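Local coordinates for protein DMATS type aromatic prenyltransferase (PDB 6ZS0) that probably catalyses the transfer of a dimethylallyl group to carbon 5 of the indole ring of tryptophan, with dimethylallyl diphosphate as the likely donor, at residues A[11-16]-A[310-315]; A[67-72]-A[77-82]; A[233-238]-A[327-332]; A[286-291]-A[303-308]. All blocks are in the same frame, centred on the assembly; numbering follows the deposited sequence.

Contact 1. Residues A[11-16]-A[310-315]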
loop_
_atom_site.group_PDB
_atom_site.type_symbol
_atom_site.label_atom_id
_atom_site.label_comp_id
_atom_site.label_asym_id
_atom_site.label_seq_id
_atom_site.Cartn_x
_atom_site.Cartn_y
_atom_site.Cartn_z
ATOM N N GLY A 11 6.574 -2.920 15.467
ATOM C CA GLY A 11 8.049 -3.026 15.412
ATOM C C GLY A 11 8.492 -4.458 15.411
ATOM O O GLY A 11 9.383 -4.811 14.610
ATOM N N GLY A 12 7.889 -5.289 16.257
ATOM C CA GLY A 12 8.135 -6.727 16.294
ATOM C C GLY A 12 7.803 -7.339 14.952
ATOM O O GLY A 12 8.590 -8.142 14.437
ATOM N N GLN A 13 6.681 -6.931 14.354
ATOM C CA GLN A 13 6.278 -7.429 13.026
ATOM C C GLN A 13 7.312 -6.996 11.990
ATOM O O GLN A 13 7.666 -7.808 11.154
ATOM C CB GLN A 13 4.875 -6.943 12.675
ATOM C CG GLN A 13 3.791 -7.623 13.502
ATOM C CD GLN A 13 2.420 -7.086 13.210
ATOM O OE1 GLN A 13 2.226 -5.878 13.049
ATOM N NE2 GLN A 13 1.475 -8.005 13.041
ATOM N N LEU A 14 7.758 -5.739 12.021
ATOM C CA LEU A 14 8.732 -5.230 11.031
ATOM C C LEU A 14 10.007 -6.078 11.136
ATOM O O LEU A 14 10.537 -6.484 10.100
ATOM C CB LEU A 14 8.996 -3.743 11.264
ATOM C CG LEU A 14 9.963 -3.090 10.265
ATOM C CD1 LEU A 14 9.654 -1.606 10.097
ATOM C CD2 LEU A 14 11.417 -3.299 10.675
ATOM N N ARG A 15 10.459 -6.350 12.349
ATOM C CA ARG A 15 11.714 -7.093 12.585
ATOM C C ARG A 15 11.593 -8.516 12.052
ATOM O O ARG A 15 12.547 -8.975 11.356
ATOM C CB ARG A 15 12.056 -7.098 14.067
ATOM C CG ARG A 15 12.504 -5.750 14.599
ATOM C CD ARG A 15 12.715 -5.851 16.099
ATOM N NE ARG A 15 12.969 -4.529 16.662
ATOM C CZ ARG A 15 14.156 -3.928 16.694
ATOM N NH1 ARG A 15 14.277 -2.721 17.236
ATOM N NH2 ARG A 15 15.217 -4.538 16.205
ATOM N N ARG A 16 10.507 -9.205 12.383
ATOM C CA ARG A 16 10.332 -10.626 11.994
ATOM C C ARG A 16 10.136 -10.706 10.485
ATOM O O ARG A 16 10.752 -11.572 9.848
ATOM C CB ARG A 16 9.202 -11.287 12.778
ATOM C CG ARG A 16 9.468 -11.368 14.275
ATOM C CD ARG A 16 8.403 -12.163 14.995
ATOM N NE ARG A 16 7.061 -11.639 14.740
ATOM C CZ ARG A 16 6.444 -10.733 15.484
ATOM N NH1 ARG A 16 7.024 -10.243 16.559
ATOM N NH2 ARG A 16 5.227 -10.333 15.155
ATOM N N ALA A 310 3.380 -16.220 9.172
ATOM C CA ALA A 310 3.704 -16.669 10.549
ATOM C C ALA A 310 4.460 -15.564 11.305
ATOM O O ALA A 310 4.248 -15.442 12.516
ATOM C CB ALA A 310 4.458 -17.981 10.490
ATOM N N ALA A 311 5.276 -14.760 10.620
ATOM C CA ALA A 311 5.965 -13.572 11.176
ATOM C C ALA A 311 4.956 -12.538 11.679
ATOM O O ALA A 311 5.206 -11.930 12.733
ATOM C CB ALA A 311 6.872 -12.963 10.140
ATOM N N LEU A 312 3.880 -12.295 10.932
ATOM C CA LEU A 312 2.841 -11.297 11.316
ATOM C C LEU A 312 2.200 -11.745 12.620
ATOM O O LEU A 312 2.018 -10.916 13.514
ATOM C CB LEU A 312 1.739 -11.220 10.258
ATOM C CG LEU A 312 2.048 -10.517 8.945
ATOM C CD1 LEU A 312 0.967 -10.860 7.922
ATOM C CD2 LEU A 312 2.139 -9.017 9.136
ATOM N N THR A 313 1.822 -13.012 12.693
ATOM C CA THR A 313 1.026 -13.551 13.815
ATOM C C THR A 313 1.143 -15.062 13.906
ATOM O O THR A 313 1.283 -15.710 12.851
ATOM C CB THR A 313 -0.445 -13.182 13.656
ATOM O OG1 THR A 313 -1.153 -13.734 14.770
ATOM C CG2 THR A 313 -1.035 -13.691 12.360
ATOM N N GLU A 314 0.941 -15.571 15.122
ATOM C CA GLU A 314 0.938 -17.013 15.489
ATOM C C GLU A 314 -0.371 -17.688 15.064
ATOM O O GLU A 314 -0.391 -18.922 15.025
ATOM C CB GLU A 314 1.148 -17.165 16.995
ATOM C CG GLU A 314 2.351 -16.391 17.514
ATOM N N ARG A 315 -1.410 -16.908 14.758
ATOM C CA ARG A 315 -2.729 -17.390 14.264
ATOM C C ARG A 315 -2.512 -18.329 13.059
ATOM O O ARG A 315 -1.767 -17.956 12.142
ATOM C CB ARG A 315 -3.586 -16.170 13.901
ATOM C CG ARG A 315 -5.083 -16.430 13.799
ATOM C CD ARG A 315 -5.549 -16.429 12.363
ATOM N NE ARG A 315 -5.900 -15.106 11.864
ATOM C CZ ARG A 315 -6.111 -14.808 10.578
ATOM N NH1 ARG A 315 -5.994 -15.737 9.640
ATOM N NH2 ARG A 315 -6.441 -13.573 10.236
#
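Arg-16 and Gln-13 reach from one helix of the ABBA prenyltransferase fold to the last carbonyls of another, a worked example of how side chains can satisfy the C-terminal end of a helix. Here helix 303-312 stops, and Ala-311 O and Leu-312 O, near its end, are met by donors from helix 6-20. Arg-16 approaches side-on, so that NE and NH2 converge on the single oxygen of Ala-311. Arg-16 NE lies 2.7 Å from Ala-311 O, in the carbonyl plane and on a lone pair, while Arg-16 NH2 comes in nearly along the C=O axis at 2.9 Å. A bend at chi3 (-55°) folds the guanidinium back over its own helix, where Gly-12 O and Gln-13 CA lie against one face, near the rim. Nearer the backbone, Arg-16 CB touches Ala-311 CB at 3.9 Å. Gln-13 works differently. Its chain runs extended beyond CG and delivers the amide to Leu-312, while OE1 is held by Ser-345 OG, which helps fix the rotation of the amide. The positive guanidinium probably complements the negative end of the helix dipole. Past the helix, Thr-313 OG1 accepts from Arg-315 N in an ST turn. The Gln-13 bond is almost straight: NE2 to Leu-312 O measures 3.0 Å, with an N-H...O angle of 177°, and the oxygen lies in the amide plane.

Contact 2. Residues A[67-72]-A[77-82]; sequences SLSFRP and AMRVLV
Backbone hydrogen bonds join Ser-67 to Arg-79 and Ser-69 to Ala-77, each pair bonded in both directions, with Leu-68 and Met-78 as the non-hydrogen-bonded pair between them. The shortest of the four runs 2.8 Å from Ser-69 N to Ala-77 O. Weaker CA-H...O contacts fill the intervals: Met-78 CA lies 3.4 Å from Ser-67 O, and Leu-68 CA makes the matching approach to Ala-77 O.

The apolar contact is confined to one face of the sheet. Leu-68 and Met-78 cross obliquely, with the CD2 branch of the leucine 3.7 Å from Met-78 CB. The methionine then runs on, extended through all three torsions, away from Leu-68 toward helix 6-20. This is a beta hairpin, strands 64-70 and 77-82, in the closed ten-stranded antiparallel barrel of the ABBA fold, and the Leu-68 face looks out to the surrounding helices.

Polar contacts gather on the other face, turned to the barrel interior, which in this family houses the substrates. A water is gripped four ways there. It donates to Ala-77 O at 2.9 Å and accepts from Arg-79 NH1 at 2.9 Å, in the guanidinium plane. Its bonds to the two hydroxyls measure 2.9 Å to Ser-67 OG and 2.6 Å to Ser-69 OG. Ser-69 OG also bonds to Thr-340 OG1 on the adjoining strand 338-344. Although Arg-79 NH1 lies 3.3 Å from Ser-69 OG, the angle is too poor for a hydrogen bond, and the water mediates between them.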
loop_
_atom_site.group_PDB
_atom_site.type_symbol
_atom_site.label_atom_id
_atom_site.label_comp_id
_atom_site.label_asym_id
_atom_site.label_seq_id
_atom_site.Cartn_x
_atom_site.Cartn_y
_atom_site.Cartn_z
ATOM N N SER A 67 4.009 -4.859 3.111
ATOM C CA SER A 67 3.902 -5.571 1.821
ATOM C C SER A 67 5.214 -6.274 1.509
ATOM O O SER A 67 6.276 -5.783 1.904
ATOM C CB SER A 67 3.446 -4.653 0.716
ATOM O OG SER A 67 4.402 -3.653 0.390
ATOM N N LEU A 68 5.109 -7.372 0.769
ATOM C CA LEU A 68 6.264 -8.060 0.158
ATOM C C LEU A 68 6.019 -8.146 -1.330
ATOM O O LEU A 68 4.960 -8.686 -1.730
ATOM C CB LEU A 68 6.426 -9.450 0.753
ATOM C CG LEU A 68 6.912 -9.488 2.195
ATOM C CD1 LEU A 68 6.928 -10.906 2.727
ATOM C CD2 LEU A 68 8.285 -8.864 2.329
ATOM N N SER A 69 6.967 -7.636 -2.123
ATOM C CA SER A 69 6.937 -7.627 -3.608
ATOM C C SER A 69 7.970 -8.618 -4.145
ATOM O O SER A 69 9.181 -8.440 -3.858
ATOM C CB SER A 69 7.183 -6.270 -4.165
ATOM O OG SER A 69 6.242 -5.338 -3.685
ATOM N N PHE A 70 7.500 -9.554 -4.960
ATOM C CA PHE A 70 8.268 -10.687 -5.524
ATOM C C PHE A 70 8.546 -10.401 -7.006
ATOM O O PHE A 70 7.611 -10.250 -7.770
ATOM C CB PHE A 70 7.479 -11.967 -5.241
ATOM C CG PHE A 70 7.227 -12.251 -3.775
ATOM C CD1 PHE A 70 6.049 -11.855 -3.155
ATOM C CD2 PHE A 70 8.189 -12.900 -3.001
ATOM C CE1 PHE A 70 5.820 -12.125 -1.813
ATOM C CE2 PHE A 70 7.954 -13.161 -1.656
ATOM C CZ PHE A 70 6.774 -12.770 -1.065
ATOM N N ARG A 71 9.828 -10.392 -7.407
ATOM C CA ARG A 71 10.308 -10.215 -8.811
ATOM C C ARG A 71 11.136 -11.459 -9.147
ATOM O O ARG A 71 11.865 -11.941 -8.284
ATOM C CB ARG A 71 11.113 -8.913 -8.928
ATOM C CG ARG A 71 11.447 -8.488 -10.354
ATOM N N PRO A 72 10.967 -12.086 -10.337
ATOM C CA PRO A 72 11.679 -13.322 -10.650
ATOM C C PRO A 72 13.193 -13.097 -10.559
ATOM O O PRO A 72 13.641 -12.153 -11.121
ATOM C CB PRO A 72 11.275 -13.707 -12.079
ATOM C CG PRO A 72 10.491 -12.504 -12.620
ATOM C CD PRO A 72 10.088 -11.650 -11.426
ATOM N N ALA A 77 11.161 -7.800 -1.845
ATOM C CA ALA A 77 11.258 -6.371 -1.465
ATOM C C ALA A 77 10.176 -6.045 -0.437
ATOM O O ALA A 77 8.983 -6.197 -0.745
ATOM C CB ALA A 77 11.123 -5.494 -2.655
ATOM N N MET A 78 10.580 -5.557 0.724
ATOM C CA MET A 78 9.619 -5.291 1.809
ATOM C C MET A 78 9.315 -3.810 1.857
ATOM O O MET A 78 10.251 -2.998 1.728
ATOM C CB MET A 78 10.180 -5.758 3.136
ATOM C CG MET A 78 9.286 -5.482 4.275
ATOM S SD MET A 78 10.021 -6.173 5.744
ATOM C CE MET A 78 8.973 -5.434 7.006
ATOM N N ARG A 79 8.043 -3.485 2.032
ATOM C CA ARG A 79 7.630 -2.100 2.334
ATOM C C ARG A 79 6.831 -2.060 3.623
ATOM O O ARG A 79 6.163 -3.043 3.982
ATOM C CB ARG A 79 6.800 -1.498 1.207
ATOM C CG ARG A 79 7.559 -1.349 -0.090
ATOM C CD ARG A 79 6.632 -0.930 -1.205
ATOM N NE ARG A 79 7.417 -0.521 -2.354
ATOM C CZ ARG A 79 8.063 -1.359 -3.163
ATOM N NH1 ARG A 79 8.012 -2.669 -2.959
ATOM N NH2 ARG A 79 8.760 -0.879 -4.180
ATOM N N VAL A 80 6.846 -0.889 4.254
ATOM C CA VAL A 80 5.925 -0.583 5.374
ATOM C C VAL A 80 5.218 0.723 5.053
ATOM O O VAL A 80 5.895 1.690 4.630
ATOM C CB VAL A 80 6.619 -0.504 6.733
ATOM C CG1 VAL A 80 7.707 0.552 6.751
ATOM C CG2 VAL A 80 5.610 -0.282 7.845
ATOM N N LEU A 81 3.902 0.701 5.177
ATOM C CA LEU A 81 3.021 1.849 4.940
ATOM C C LEU A 81 2.579 2.373 6.300
ATOM O O LEU A 81 2.154 1.567 7.162
ATOM C CB LEU A 81 1.813 1.417 4.121
ATOM C CG LEU A 81 0.803 2.529 3.808
ATOM C CD1 LEU A 81 1.371 3.501 2.791
ATOM C CD2 LEU A 81 -0.479 1.917 3.316
ATOM N N VAL A 82 2.686 3.676 6.520
ATOM C CA VAL A 82 2.347 4.267 7.838
ATOM C C VAL A 82 1.605 5.581 7.633
ATOM O O VAL A 82 1.859 6.294 6.637
ATOM C CB VAL A 82 3.599 4.489 8.711
ATOM C CG1 VAL A 82 4.626 5.351 8.007
ATOM C CG2 VAL A 82 3.251 5.112 10.043
HETATM O O HOH W 1 6.645 -4.581 -1.197
#

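Contact 3. Residues A[233-238]-A[327-332]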
loop_
_atom_site.group_PDB
_atom_site.type_symbol
_atom_site.label_atom_id
_atom_site.label_comp_id
_atom_site.label_asym_id
_atom_site.label_seq_id
_atom_site.Cartn_x
_atom_site.Cartn_y
_atom_site.Cartn_z
ATOM N N GLU A 233 -5.965 -11.002 -17.032
ATOM C CA GLU A 233 -7.211 -11.797 -16.867
ATOM C C GLU A 233 -6.933 -13.007 -15.984
ATOM O O GLU A 233 -7.757 -13.295 -15.124
ATOM C CB GLU A 233 -7.800 -12.252 -18.205
ATOM C CG GLU A 233 -8.374 -11.109 -19.009
ATOM C CD GLU A 233 -9.509 -11.477 -19.940
ATOM O OE1 GLU A 233 -10.285 -12.412 -19.601
ATOM O OE2 GLU A 233 -9.645 -10.809 -20.987
ATOM N N GLY A 234 -5.811 -13.689 -16.213
ATOM C CA GLY A 234 -5.409 -14.856 -15.416
ATOM C C GLY A 234 -5.273 -14.477 -13.952
ATOM O O GLY A 234 -5.775 -15.206 -13.083
ATOM N N PHE A 235 -4.641 -13.349 -13.690
ATOM C CA PHE A 235 -4.379 -12.893 -12.314
ATOM C C PHE A 235 -5.728 -12.551 -11.688
ATOM O O PHE A 235 -5.991 -12.981 -10.552
ATOM C CB PHE A 235 -3.430 -11.706 -12.305
ATOM C CG PHE A 235 -3.451 -10.943 -11.018
ATOM C CD1 PHE A 235 -2.868 -11.476 -9.879
ATOM C CD2 PHE A 235 -4.070 -9.717 -10.941
ATOM C CE1 PHE A 235 -2.926 -10.791 -8.679
ATOM C CE2 PHE A 235 -4.078 -9.017 -9.749
ATOM C CZ PHE A 235 -3.504 -9.554 -8.628
ATOM N N PHE A 236 -6.548 -11.788 -12.406
ATOM C CA PHE A 236 -7.900 -11.401 -11.931
ATOM C C PHE A 236 -8.641 -12.668 -11.473
ATOM O O PHE A 236 -9.208 -12.695 -10.381
ATOM C CB PHE A 236 -8.668 -10.637 -13.008
ATOM C CG PHE A 236 -10.084 -10.262 -12.626
ATOM C CD1 PHE A 236 -10.423 -8.959 -12.267
ATOM C CD2 PHE A 236 -11.101 -11.196 -12.698
ATOM C CE1 PHE A 236 -11.739 -8.633 -11.945
ATOM C CE2 PHE A 236 -12.401 -10.874 -12.346
ATOM C CZ PHE A 236 -12.716 -9.587 -11.982
ATOM N N ARG A 237 -8.655 -13.706 -12.304
ATOM C CA ARG A 237 -9.446 -14.923 -12.013
ATOM C C ARG A 237 -8.841 -15.700 -10.844
ATOM O O ARG A 237 -9.617 -16.205 -10.011
ATOM C CB ARG A 237 -9.553 -15.797 -13.266
ATOM C CG ARG A 237 -10.387 -15.162 -14.367
ATOM C CD ARG A 237 -10.779 -16.157 -15.436
ATOM N NE ARG A 237 -11.937 -15.641 -16.157
ATOM C CZ ARG A 237 -11.892 -14.907 -17.265
ATOM N NH1 ARG A 237 -10.733 -14.608 -17.834
ATOM N NH2 ARG A 237 -13.016 -14.472 -17.805
ATOM N N THR A 238 -7.516 -15.806 -10.772
ATOM C CA THR A 238 -6.840 -16.547 -9.678
ATOM C C THR A 238 -7.128 -15.843 -8.352
ATOM O O THR A 238 -7.457 -16.527 -7.385
ATOM C CB THR A 238 -5.338 -16.698 -9.918
ATOM O OG1 THR A 238 -5.168 -17.414 -11.146
ATOM C CG2 THR A 238 -4.635 -17.417 -8.784
ATOM N N LEU A 327 -3.823 -8.624 -3.111
ATOM C CA LEU A 327 -2.788 -9.124 -4.022
ATOM C C LEU A 327 -2.713 -8.178 -5.209
ATOM O O LEU A 327 -3.735 -7.666 -5.630
ATOM C CB LEU A 327 -3.139 -10.533 -4.499
ATOM C CG LEU A 327 -3.066 -11.636 -3.450
ATOM C CD1 LEU A 327 -3.494 -12.957 -4.055
ATOM C CD2 LEU A 327 -1.698 -11.728 -2.815
ATOM N N ALA A 328 -1.534 -7.987 -5.769
ATOM C CA ALA A 328 -1.353 -7.072 -6.904
ATOM C C ALA A 328 -0.401 -7.709 -7.915
ATOM O O ALA A 328 0.573 -8.385 -7.507
ATOM C CB ALA A 328 -0.824 -5.729 -6.465
ATOM N N LEU A 329 -0.674 -7.432 -9.170
ATOM C CA LEU A 329 0.229 -7.744 -10.305
ATOM C C LEU A 329 0.716 -6.414 -10.875
ATOM O O LEU A 329 -0.114 -5.607 -11.313
ATOM C CB LEU A 329 -0.537 -8.571 -11.321
ATOM C CG LEU A 329 0.280 -9.037 -12.521
ATOM C CD1 LEU A 329 1.381 -9.977 -12.075
ATOM C CD2 LEU A 329 -0.634 -9.667 -13.550
ATOM N N ALA A 330 2.028 -6.209 -10.876
ATOM C CA ALA A 330 2.666 -4.908 -11.143
ATOM C C ALA A 330 3.552 -5.044 -12.382
ATOM O O ALA A 330 4.472 -5.867 -12.350
ATOM C CB ALA A 330 3.465 -4.458 -9.950
ATOM N N GLY A 331 3.232 -4.284 -13.415
ATOM C CA GLY A 331 4.010 -4.192 -14.654
ATOM C C GLY A 331 4.782 -2.885 -14.728
ATOM O O GLY A 331 4.304 -1.842 -14.221
ATOM N N GLN A 332 5.948 -2.945 -15.349
ATOM C CA GLN A 332 6.769 -1.778 -15.729
ATOM C C GLN A 332 7.389 -2.088 -17.091
ATOM O O GLN A 332 7.878 -3.199 -17.265
ATOM C CB GLN A 332 7.824 -1.475 -14.668
ATOM C CG GLN A 332 7.517 -0.218 -13.873
ATOM C CD GLN A 332 7.718 1.047 -14.681
ATOM O OE1 GLN A 332 8.625 1.143 -15.511
ATOM N NE2 GLN A 332 6.884 2.047 -14.419
#
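Phe-235 lays one ring face on Leu-329, and nearly all of the packing between helix 229-240 and strand 324-332 follows from that meeting. Leu-329 CB sits 3.7 Å from the ring centroid and only 11° off its normal, a centred CH-pi contact. Farther back, the CD2 branch of the leucine touches Phe-235 CB, also at 3.7 Å, as the two side chains, pointing opposite ways, lie alongside one another. With CG anti to the backbone N (chi1 162°), the ring extends from the helix toward the strand backbone. There its tip, CZ, comes within 3.6 Å of Leu-329 N, which lies over the face, whereas Leu-327 O is met at the ring edge. Leu-327 adds a slacker contact, CB to Phe-235 CE1 at 4.2 Å. Ile-275 and Val-294 also pack on the phenylalanine. The helix runs almost antiparallel to the strand, as one of the outer helices against the barrel wall of the ABBA fold.

Around the helix from this dense patch the character changes. Exposed Arg-237 forms a salt bridge one turn back, NH1 to Glu-233 OE1 at 2.9 Å, using the anti lone pair of the carboxylate. Thr-238, by contrast, borders Thr-293 and Val-294 of helix 284-297, while its OG1 donates to Gly-234 O at 3.0 Å, from the opposite face of that carbonyl to Thr-238 N. No hydrogen bond crosses between helix and strand. Their adhesion is therefore one of dispersion and CH-pi contact through a single buried ring, with the charges kept to the outer surface.

Contact 4. Residues A[286-291]-A[303-308]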
loop_
_atom_site.group_PDB
_atom_site.type_symbol
_atom_site.label_atom_id
_atom_site.label_comp_id
_atom_site.label_asym_id
_atom_site.label_seq_id
_atom_site.Cartn_x
_atom_site.Cartn_y
_atom_site.Cartn_z
ATOM N N GLU A 286 -6.851 -19.859 2.147
ATOM C CA GLU A 286 -7.285 -19.710 0.740
ATOM C C GLU A 286 -6.543 -18.545 0.096
ATOM O O GLU A 286 -6.099 -18.682 -1.020
ATOM C CB GLU A 286 -8.785 -19.482 0.665
ATOM C CG GLU A 286 -9.590 -20.707 0.993
ATOM C CD GLU A 286 -11.054 -20.585 0.614
ATOM O OE1 GLU A 286 -11.490 -19.480 0.253
ATOM O OE2 GLU A 286 -11.762 -21.606 0.687
ATOM N N ALA A 287 -6.424 -17.405 0.782
ATOM C CA ALA A 287 -5.684 -16.253 0.217
ATOM C C ALA A 287 -4.239 -16.667 -0.093
ATOM O O ALA A 287 -3.735 -16.287 -1.167
ATOM C CB ALA A 287 -5.771 -15.074 1.143
ATOM N N LEU A 288 -3.599 -17.412 0.821
ATOM C CA LEU A 288 -2.196 -17.867 0.682
ATOM C C LEU A 288 -2.104 -18.818 -0.521
ATOM O O LEU A 288 -1.157 -18.678 -1.340
ATOM C CB LEU A 288 -1.718 -18.526 1.985
ATOM C CG LEU A 288 -0.197 -18.691 2.124
ATOM C CD1 LEU A 288 0.507 -17.347 2.181
ATOM C CD2 LEU A 288 0.172 -19.475 3.378
ATOM N N ALA A 289 -3.069 -19.720 -0.653
ATOM C CA ALA A 289 -3.105 -20.689 -1.767
ATOM C C ALA A 289 -3.183 -19.935 -3.115
ATOM O O ALA A 289 -2.388 -20.251 -4.050
ATOM C CB ALA A 289 -4.248 -21.647 -1.561
ATOM N N ARG A 290 -4.059 -18.932 -3.218
ATOM C CA ARG A 290 -4.211 -18.128 -4.454
ATOM C C ARG A 290 -2.944 -17.322 -4.701
ATOM O O ARG A 290 -2.473 -17.283 -5.831
ATOM C CB ARG A 290 -5.408 -17.189 -4.345
ATOM C CG ARG A 290 -6.736 -17.915 -4.287
ATOM C CD ARG A 290 -7.916 -16.979 -4.215
ATOM N NE ARG A 290 -9.143 -17.646 -3.834
ATOM C CZ ARG A 290 -10.294 -17.021 -3.612
ATOM N NH1 ARG A 290 -10.394 -15.712 -3.812
ATOM N NH2 ARG A 290 -11.347 -17.703 -3.210
ATOM N N ALA A 291 -2.381 -16.692 -3.670
ATOM C CA ALA A 291 -1.112 -15.959 -3.840
ATOM C C ALA A 291 -0.036 -16.899 -4.382
ATOM O O ALA A 291 0.752 -16.476 -5.278
ATOM C CB ALA A 291 -0.697 -15.362 -2.540
ATOM N N SER A 303 7.321 -19.964 -0.669
ATOM C CA SER A 303 7.651 -20.353 0.729
ATOM C C SER A 303 7.930 -19.108 1.597
ATOM O O SER A 303 7.564 -19.123 2.778
ATOM C CB SER A 303 8.799 -21.352 0.773
ATOM O OG SER A 303 10.009 -20.750 0.366
ATOM N N VAL A 304 8.517 -18.047 1.044
ATOM C CA VAL A 304 8.788 -16.809 1.830
ATOM C C VAL A 304 7.447 -16.218 2.285
ATOM O O VAL A 304 7.364 -15.786 3.426
ATOM C CB VAL A 304 9.645 -15.783 1.060
ATOM C CG1 VAL A 304 9.603 -14.399 1.683
ATOM C CG2 VAL A 304 11.092 -16.229 0.949
ATOM N N LEU A 305 6.419 -16.231 1.441
ATOM C CA LEU A 305 5.107 -15.647 1.828
ATOM C C LEU A 305 4.476 -16.475 2.952
ATOM O O LEU A 305 3.866 -15.871 3.836
ATOM C CB LEU A 305 4.191 -15.550 0.616
ATOM C CG LEU A 305 2.832 -14.897 0.885
ATOM C CD1 LEU A 305 2.959 -13.427 1.307
ATOM C CD2 LEU A 305 1.948 -15.006 -0.342
ATOM N N HIS A 306 4.653 -17.803 2.950
ATOM C CA HIS A 306 4.171 -18.669 4.066
ATOM C C HIS A 306 4.871 -18.280 5.372
ATOM O O HIS A 306 4.186 -18.164 6.403
ATOM C CB HIS A 306 4.367 -20.158 3.755
ATOM C CG HIS A 306 3.487 -20.656 2.669
ATOM N ND1 HIS A 306 3.591 -20.205 1.379
ATOM C CD2 HIS A 306 2.502 -21.579 2.668
ATOM C CE1 HIS A 306 2.702 -20.807 0.628
ATOM N NE2 HIS A 306 2.032 -21.675 1.390
ATOM N N ARG A 307 6.178 -18.051 5.337
ATOM C CA ARG A 307 6.934 -17.614 6.533
ATOM C C ARG A 307 6.496 -16.201 6.936
ATOM O O ARG A 307 6.458 -15.931 8.145
ATOM C CB ARG A 307 8.438 -17.664 6.276
ATOM C CG ARG A 307 8.940 -19.087 6.076
ATOM C CD ARG A 307 10.453 -19.177 6.054
ATOM N NE ARG A 307 10.947 -19.380 4.697
ATOM C CZ ARG A 307 11.812 -18.590 4.054
ATOM N NH1 ARG A 307 12.318 -17.502 4.633
ATOM N NH2 ARG A 307 12.173 -18.907 2.823
ATOM N N ALA A 308 6.185 -15.342 5.958
ATOM C CA ALA A 308 5.774 -13.941 6.220
ATOM C C ALA A 308 4.495 -13.944 7.056
ATOM O O ALA A 308 4.413 -13.188 8.008
ATOM C CB ALA A 308 5.594 -13.211 4.920
#
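The bond from Ala-308 N to Val-304 O, at 2.8 Å, spans the helical turn that presents Leu-305 and His-306 to Leu-288. The polar atoms stay within their own helices or turn elsewhere, and what crosses between the helices is apolar. Leu-288 divides its two methyl branches between two neighbours. Leu-288 CD2 rises over one face of the His-306 ring, 3.5 Å from the centroid and 23° off the normal, displaced toward the rim and closest to His-306 CD2 at 3.2 Å. Leu-288 CD1 goes the other way and reaches Leu-305 CG at 3.6 Å. Leu-288 swings its CG to the far side from the backbone N (chi1 -164°), which carries the fork across to the other helix.

The imidazole is steadied by the residue just ahead of its helix: His-306 ND1 is hydrogen-bonded to Ala-302 O, which suggests that this nitrogen carries a proton and helps hold the ring face toward the leucine. On the deeper side, Leu-305 turns its CD2 to Ala-291 CB at 3.5 Å, closer than two methyl carbons normally come. The burial is thus uneven, with both leucines and Ala-291 enclosed and His-306 at the exposed margin.

This antiparallel pair belongs to the helical layer outside the ABBA barrel, the segment axes approaching to 10.4 Å. Ile-324 and Leu-327 of strand 324-332 lie beneath helix 284-297, touching Leu-288 and Ala-291 respectively. Helix 303-312 is backed by Val-20 and Leu-17 of helix 6-20, and by Phe-70 and Leu-68 of strand 64-70.

In the fold
The centre of contact 2 lies deepest, about 9 Å from that of the chain, and this contact is the one built within the barrel wall; it alone combines backbone pairing with a water-bridged polar face. Contact 3 joins the wall to an outer helix, whereas contacts 1 and 4 join helices to one another and share helix 303-312. Contact 4 treats that helix as an apolar surface, while contact 1 treats its end as a set of acceptors. Contact 2 links outward to both, its Met-78 touching Leu-14 of contact 1, and contact 4 touches contacts 2 and 3 through apolar packing. Exposed residues, Arg-16 and His-306, border contacts 1 and 4.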